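Local coordinates for protein prolyl-ACP dehydrogenase (PDB 4IRN) that oxidises proline tethered to an acyl carrier protein, using FAD, in the biosynthesis of the cyanotoxin anatoxin-a, at residues E98-G110 with K333-N345. Residues are numbered along the deposited sequence; the frame is centred on the assembly and turned at random.
Sequences ELDILTTAYALQG and KAYLYKVAWMKEN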
loop_
_atom_site.group_PDB
_atom_site.type_symbol
_atom_site.label_atom_id
_atom_site.label_comp_id
_atom_site.label_asym_id
_atom_site.label_seq_id
_atom_site.Cartn_x
_atom_site.Cartn_y
_atom_site.Cartn_z
ATOM N N GLU A 98 28.276 -12.674 -28.829
ATOM C CA GLU A 98 28.595 -13.706 -27.865
ATOM C C GLU A 98 28.939 -13.142 -26.507
ATOM O O GLU A 98 29.939 -13.538 -25.924
ATOM C CB GLU A 98 29.703 -14.621 -28.427
ATOM C CG GLU A 98 29.987 -15.882 -27.624
ATOM C CD GLU A 98 30.656 -17.001 -28.370
ATOM O OE1 GLU A 98 30.867 -16.885 -29.592
ATOM O OE2 GLU A 98 30.950 -18.031 -27.735
ATOM N N LEU A 99 28.121 -12.223 -25.980
ATOM C CA LEU A 99 28.389 -11.665 -24.650
ATOM C C LEU A 99 27.840 -12.566 -23.587
ATOM O O LEU A 99 26.909 -13.322 -23.817
ATOM C CB LEU A 99 27.767 -10.263 -24.425
ATOM C CG LEU A 99 28.104 -9.105 -25.346
ATOM C CD1 LEU A 99 27.443 -7.856 -24.852
ATOM C CD2 LEU A 99 29.597 -8.883 -25.414
ATOM N N ASP A 100 28.392 -12.458 -22.396
ATOM C CA ASP A 100 27.849 -13.182 -21.266
ATOM C C ASP A 100 26.574 -12.443 -20.826
ATOM O O ASP A 100 26.445 -11.237 -21.076
ATOM C CB ASP A 100 28.866 -13.322 -20.127
ATOM C CG ASP A 100 29.281 -12.023 -19.487
ATOM O OD1 ASP A 100 30.198 -11.356 -20.034
ATOM O OD2 ASP A 100 28.706 -11.676 -18.430
ATOM N N ILE A 101 25.617 -13.176 -20.237
ATOM C CA ILE A 101 24.308 -12.664 -19.813
ATOM C C ILE A 101 24.393 -11.450 -18.897
ATOM O O ILE A 101 23.687 -10.465 -19.137
ATOM C CB ILE A 101 23.403 -13.782 -19.226
ATOM C CG1 ILE A 101 23.375 -15.055 -20.118
ATOM C CG2 ILE A 101 21.999 -13.269 -18.939
ATOM C CD1 ILE A 101 22.966 -14.903 -21.620
ATOM N N LEU A 102 25.264 -11.504 -17.866
ATOM C CA LEU A 102 25.448 -10.387 -16.929
ATOM C C LEU A 102 25.868 -9.085 -17.628
ATOM O O LEU A 102 25.338 -8.025 -17.295
ATOM C CB LEU A 102 26.388 -10.758 -15.778
ATOM C CG LEU A 102 25.742 -11.618 -14.684
ATOM C CD1 LEU A 102 26.743 -12.596 -14.078
ATOM C CD2 LEU A 102 25.047 -10.755 -13.615
ATOM N N THR A 103 26.748 -9.184 -18.648
ATOM C CA THR A 103 27.190 -8.050 -19.462
ATOM C C THR A 103 26.028 -7.587 -20.344
ATOM O O THR A 103 25.809 -6.383 -20.463
ATOM C CB THR A 103 28.453 -8.407 -20.267
ATOM O OG1 THR A 103 29.465 -8.857 -19.366
ATOM C CG2 THR A 103 28.993 -7.226 -21.082
ATOM N N THR A 104 25.285 -8.544 -20.947
ATOM C CA THR A 104 24.124 -8.289 -21.813
ATOM C C THR A 104 23.053 -7.487 -21.043
ATOM O O THR A 104 22.584 -6.473 -21.557
ATOM C CB THR A 104 23.587 -9.611 -22.411
ATOM O OG1 THR A 104 24.661 -10.382 -22.943
ATOM C CG2 THR A 104 22.542 -9.395 -23.488
ATOM N N ALA A 105 22.729 -7.911 -19.798
ATOM C CA ALA A 105 21.750 -7.261 -18.921
ATOM C C ALA A 105 22.197 -5.853 -18.521
ATOM O O ALA A 105 21.387 -4.923 -18.534
ATOM C CB ALA A 105 21.503 -8.113 -17.682
ATOM N N TYR A 106 23.494 -5.697 -18.193
ATOM C CA TYR A 106 24.109 -4.419 -17.822
ATOM C C TYR A 106 24.052 -3.419 -18.993
ATOM O O TYR A 106 23.694 -2.259 -18.792
ATOM C CB TYR A 106 25.558 -4.650 -17.365
ATOM C CG TYR A 106 26.184 -3.491 -16.616
ATOM C CD1 TYR A 106 25.559 -2.931 -15.502
ATOM C CD2 TYR A 106 27.447 -3.013 -16.964
ATOM C CE1 TYR A 106 26.160 -1.902 -14.777
ATOM C CE2 TYR A 106 28.053 -1.976 -16.253
ATOM C CZ TYR A 106 27.408 -1.429 -15.158
ATOM O OH TYR A 106 28.001 -0.407 -14.459
ATOM N N ALA A 107 24.371 -3.895 -20.221
ATOM C CA ALA A 107 24.350 -3.120 -21.463
ATOM C C ALA A 107 22.912 -2.747 -21.834
ATOM O O ALA A 107 22.691 -1.628 -22.302
ATOM C CB ALA A 107 25.004 -3.907 -22.590
ATOM N N LEU A 108 21.935 -3.655 -21.575
ATOM C CA LEU A 108 20.501 -3.401 -21.818
ATOM C C LEU A 108 19.984 -2.316 -20.868
ATOM O O LEU A 108 19.172 -1.480 -21.275
ATOM C CB LEU A 108 19.631 -4.667 -21.669
ATOM C CG LEU A 108 19.760 -5.779 -22.710
ATOM C CD1 LEU A 108 19.064 -7.035 -22.242
ATOM C CD2 LEU A 108 19.228 -5.361 -24.064
ATOM N N GLN A 109 20.506 -2.331 -19.558
ATOM C CA GLN A 109 20.174 -1.311 -18.577
ATOM C C GLN A 109 20.639 0.044 -19.135
ATOM O O GLN A 109 19.858 0.999 -19.144
ATOM C CB GLN A 109 20.839 -1.617 -17.222
ATOM C CG GLN A 109 20.139 -0.978 -16.027
ATOM C CD GLN A 109 20.674 0.383 -15.664
ATOM O OE1 GLN A 109 21.697 0.840 -16.175
ATOM N NE2 GLN A 109 20.022 1.042 -14.720
ATOM N N GLY A 110 21.848 0.087 -19.732
ATOM C CA GLY A 110 22.455 1.259 -20.359
ATOM C C GLY A 110 21.665 1.758 -21.549
ATOM O O GLY A 110 21.497 2.968 -21.719
ATOM N N LYS A 333 17.345 -3.812 -9.863
ATOM C CA LYS A 333 18.710 -4.202 -10.231
ATOM C C LYS A 333 19.030 -5.589 -9.642
ATOM O O LYS A 333 19.522 -6.461 -10.355
ATOM C CB LYS A 333 19.737 -3.157 -9.747
ATOM C CG LYS A 333 19.856 -1.933 -10.641
ATOM C CD LYS A 333 20.807 -0.901 -10.047
ATOM C CE LYS A 333 20.919 0.353 -10.889
ATOM N NZ LYS A 333 21.849 1.351 -10.289
ATOM N N ALA A 334 18.670 -5.809 -8.367
ATOM C CA ALA A 334 18.855 -7.084 -7.678
ATOM C C ALA A 334 18.119 -8.262 -8.364
ATOM O O ALA A 334 18.721 -9.323 -8.548
ATOM C CB ALA A 334 18.408 -6.953 -6.240
ATOM N N TYR A 335 16.839 -8.065 -8.770
ATOM C CA TYR A 335 16.049 -9.105 -9.434
ATOM C C TYR A 335 16.592 -9.416 -10.807
ATOM O O TYR A 335 16.620 -10.588 -11.194
ATOM C CB TYR A 335 14.561 -8.741 -9.534
ATOM C CG TYR A 335 13.772 -9.017 -8.273
ATOM C CD1 TYR A 335 13.526 -10.323 -7.851
ATOM C CD2 TYR A 335 13.241 -7.977 -7.519
ATOM C CE1 TYR A 335 12.812 -10.585 -6.679
ATOM C CE2 TYR A 335 12.518 -8.225 -6.352
ATOM C CZ TYR A 335 12.320 -9.532 -5.925
ATOM O OH TYR A 335 11.616 -9.767 -4.767
ATOM N N LEU A 336 17.035 -8.368 -11.540
ATOM C CA LEU A 336 17.589 -8.485 -12.885
ATOM C C LEU A 336 18.924 -9.231 -12.875
ATOM O O LEU A 336 19.131 -10.108 -13.716
ATOM C CB LEU A 336 17.742 -7.094 -13.530
ATOM C CG LEU A 336 18.393 -7.042 -14.914
ATOM C CD1 LEU A 336 17.584 -7.821 -15.950
ATOM C CD2 LEU A 336 18.645 -5.617 -15.345
ATOM N N TYR A 337 19.825 -8.865 -11.955
ATOM C CA TYR A 337 21.144 -9.478 -11.840
ATOM C C TYR A 337 21.209 -10.877 -11.289
ATOM O O TYR A 337 22.157 -11.592 -11.595
ATOM C CB TYR A 337 22.196 -8.507 -11.285
ATOM C CG TYR A 337 22.330 -7.328 -12.223
ATOM C CD1 TYR A 337 22.843 -7.493 -13.501
ATOM C CD2 TYR A 337 21.830 -6.073 -11.882
ATOM C CE1 TYR A 337 22.833 -6.464 -14.426
ATOM C CE2 TYR A 337 21.867 -5.015 -12.791
ATOM C CZ TYR A 337 22.394 -5.217 -14.054
ATOM O OH TYR A 337 22.441 -4.189 -14.947
ATOM N N LYS A 338 20.168 -11.311 -10.568
ATOM C CA LYS A 338 20.059 -12.681 -10.068
ATOM C C LYS A 338 19.749 -13.628 -11.253
ATOM O O LYS A 338 20.431 -14.641 -11.416
ATOM C CB LYS A 338 18.991 -12.787 -8.948
ATOM C CG LYS A 338 18.711 -14.205 -8.468
ATOM C CD LYS A 338 19.518 -14.671 -7.254
ATOM C CE LYS A 338 19.231 -16.127 -6.951
ATOM N NZ LYS A 338 18.741 -16.352 -5.563
ATOM N N VAL A 339 18.720 -13.289 -12.061
ATOM C CA VAL A 339 18.290 -14.036 -13.250
ATOM C C VAL A 339 19.446 -14.122 -14.258
ATOM O O VAL A 339 19.733 -15.207 -14.771
ATOM C CB VAL A 339 17.017 -13.425 -13.899
ATOM C CG1 VAL A 339 16.577 -14.223 -15.118
ATOM C CG2 VAL A 339 15.878 -13.354 -12.909
ATOM N N ALA A 340 20.109 -12.970 -14.521
ATOM C CA ALA A 340 21.255 -12.850 -15.421
ATOM C C ALA A 340 22.370 -13.804 -15.015
ATOM O O ALA A 340 22.897 -14.504 -15.874
ATOM C CB ALA A 340 21.763 -11.411 -15.455
ATOM N N TRP A 341 22.670 -13.890 -13.705
ATOM C CA TRP A 341 23.694 -14.779 -13.159
ATOM C C TRP A 341 23.293 -16.248 -13.352
ATOM O O TRP A 341 24.078 -17.029 -13.895
ATOM C CB TRP A 341 23.942 -14.474 -11.667
ATOM C CG TRP A 341 25.068 -15.264 -11.067
ATOM C CD1 TRP A 341 26.393 -14.946 -11.093
ATOM C CD2 TRP A 341 24.972 -16.530 -10.398
ATOM N NE1 TRP A 341 27.129 -15.921 -10.460
ATOM C CE2 TRP A 341 26.283 -16.909 -10.029
ATOM C CE3 TRP A 341 23.902 -17.386 -10.068
ATOM C CZ2 TRP A 341 26.554 -18.093 -9.332
ATOM C CZ3 TRP A 341 24.174 -18.565 -9.385
ATOM C CH2 TRP A 341 25.487 -18.906 -9.024
ATOM N N MET A 342 22.071 -16.610 -12.925
ATOM C CA MET A 342 21.522 -17.963 -13.020
ATOM C C MET A 342 21.505 -18.510 -14.441
ATOM O O MET A 342 21.936 -19.644 -14.658
ATOM C CB MET A 342 20.115 -18.006 -12.427
ATOM C CG MET A 342 20.098 -17.939 -10.925
ATOM S SD MET A 342 18.445 -18.278 -10.312
ATOM C CE MET A 342 18.464 -20.065 -10.333
ATOM N N LYS A 343 21.018 -17.697 -15.415
ATOM C CA LYS A 343 20.968 -18.068 -16.830
ATOM C C LYS A 343 22.365 -18.198 -17.450
ATOM O O LYS A 343 22.560 -19.042 -18.331
ATOM C CB LYS A 343 20.059 -17.128 -17.639
ATOM C CG LYS A 343 18.593 -17.571 -17.693
ATOM C CD LYS A 343 18.407 -19.002 -18.217
ATOM C CE LYS A 343 17.058 -19.211 -18.837
ATOM N NZ LYS A 343 16.954 -20.547 -19.482
ATOM N N GLU A 344 23.337 -17.402 -16.953
ATOM C CA GLU A 344 24.734 -17.457 -17.381
ATOM C C GLU A 344 25.330 -18.785 -16.910
ATOM O O GLU A 344 26.018 -19.447 -17.685
ATOM C CB GLU A 344 25.520 -16.237 -16.842
ATOM C CG GLU A 344 27.008 -16.178 -17.177
ATOM C CD GLU A 344 27.454 -16.197 -18.628
ATOM O OE1 GLU A 344 26.655 -15.833 -19.521
ATOM O OE2 GLU A 344 28.641 -16.523 -18.864
ATOM N N ASN A 345 24.995 -19.198 -15.668
ATOM C CA ASN A 345 25.449 -20.449 -15.053
ATOM C C ASN A 345 24.539 -21.646 -15.425
ATOM O O ASN A 345 24.476 -22.640 -14.691
ATOM C CB ASN A 345 25.626 -20.270 -13.534
ATOM C CG ASN A 345 26.789 -19.368 -13.165
ATOM O OD1 ASN A 345 27.896 -19.826 -12.880
ATOM N ND2 ASN A 345 26.574 -18.060 -13.172
#
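E344, in the last turn of helix 316-344, reaches across to the start of helix 101-114, where its OE1 accepts the backbone N-H of I101 at 2.9 Å, in a nearly straight bond (163°) that meets the carboxylate from above its plane. A chi2 of 58° bends the chain, bringing the carboxylate against D100 CB. A glutamate suits this place because the opening turn of a helix has N-H groups without helical partners. D100, the N-cap, serves another: its OD2 accepts from T103 N at 3.2 Å. The N-terminus of helix 101-114 probably offsets the like charges, D100 OD2 and E344 OE1 being 4.8 Å apart.

The remainder is mostly apolar packing, joining the N-terminal and C-terminal helical domains of the acyl-CoA dehydrogenase fold. The axes of 101-110 and 333-344 approach to 8.5 Å, 149° between directions. Small A105 and A340 permit this closeness; branched I101 sets CG2 on A340 CA and O. L102 splits its branches: CD2 packs on A340 CB at 3.8 Å, CD1 touches W341 CD1.

Y337's flat ring fits among L102, A105, Y106 and Q109, CE1 on A105 CB and CD1 on L102 CD2; its hydroxyl extends to Q109 CB and the Y106 ring edge, 3.4 Å from CD1. W40 stacks on Y106; Q109's amide bonds to R48 and E292.

Apolar side chains thus supply most of the interface, while E344's bond probably fixes how the helices are set along each other.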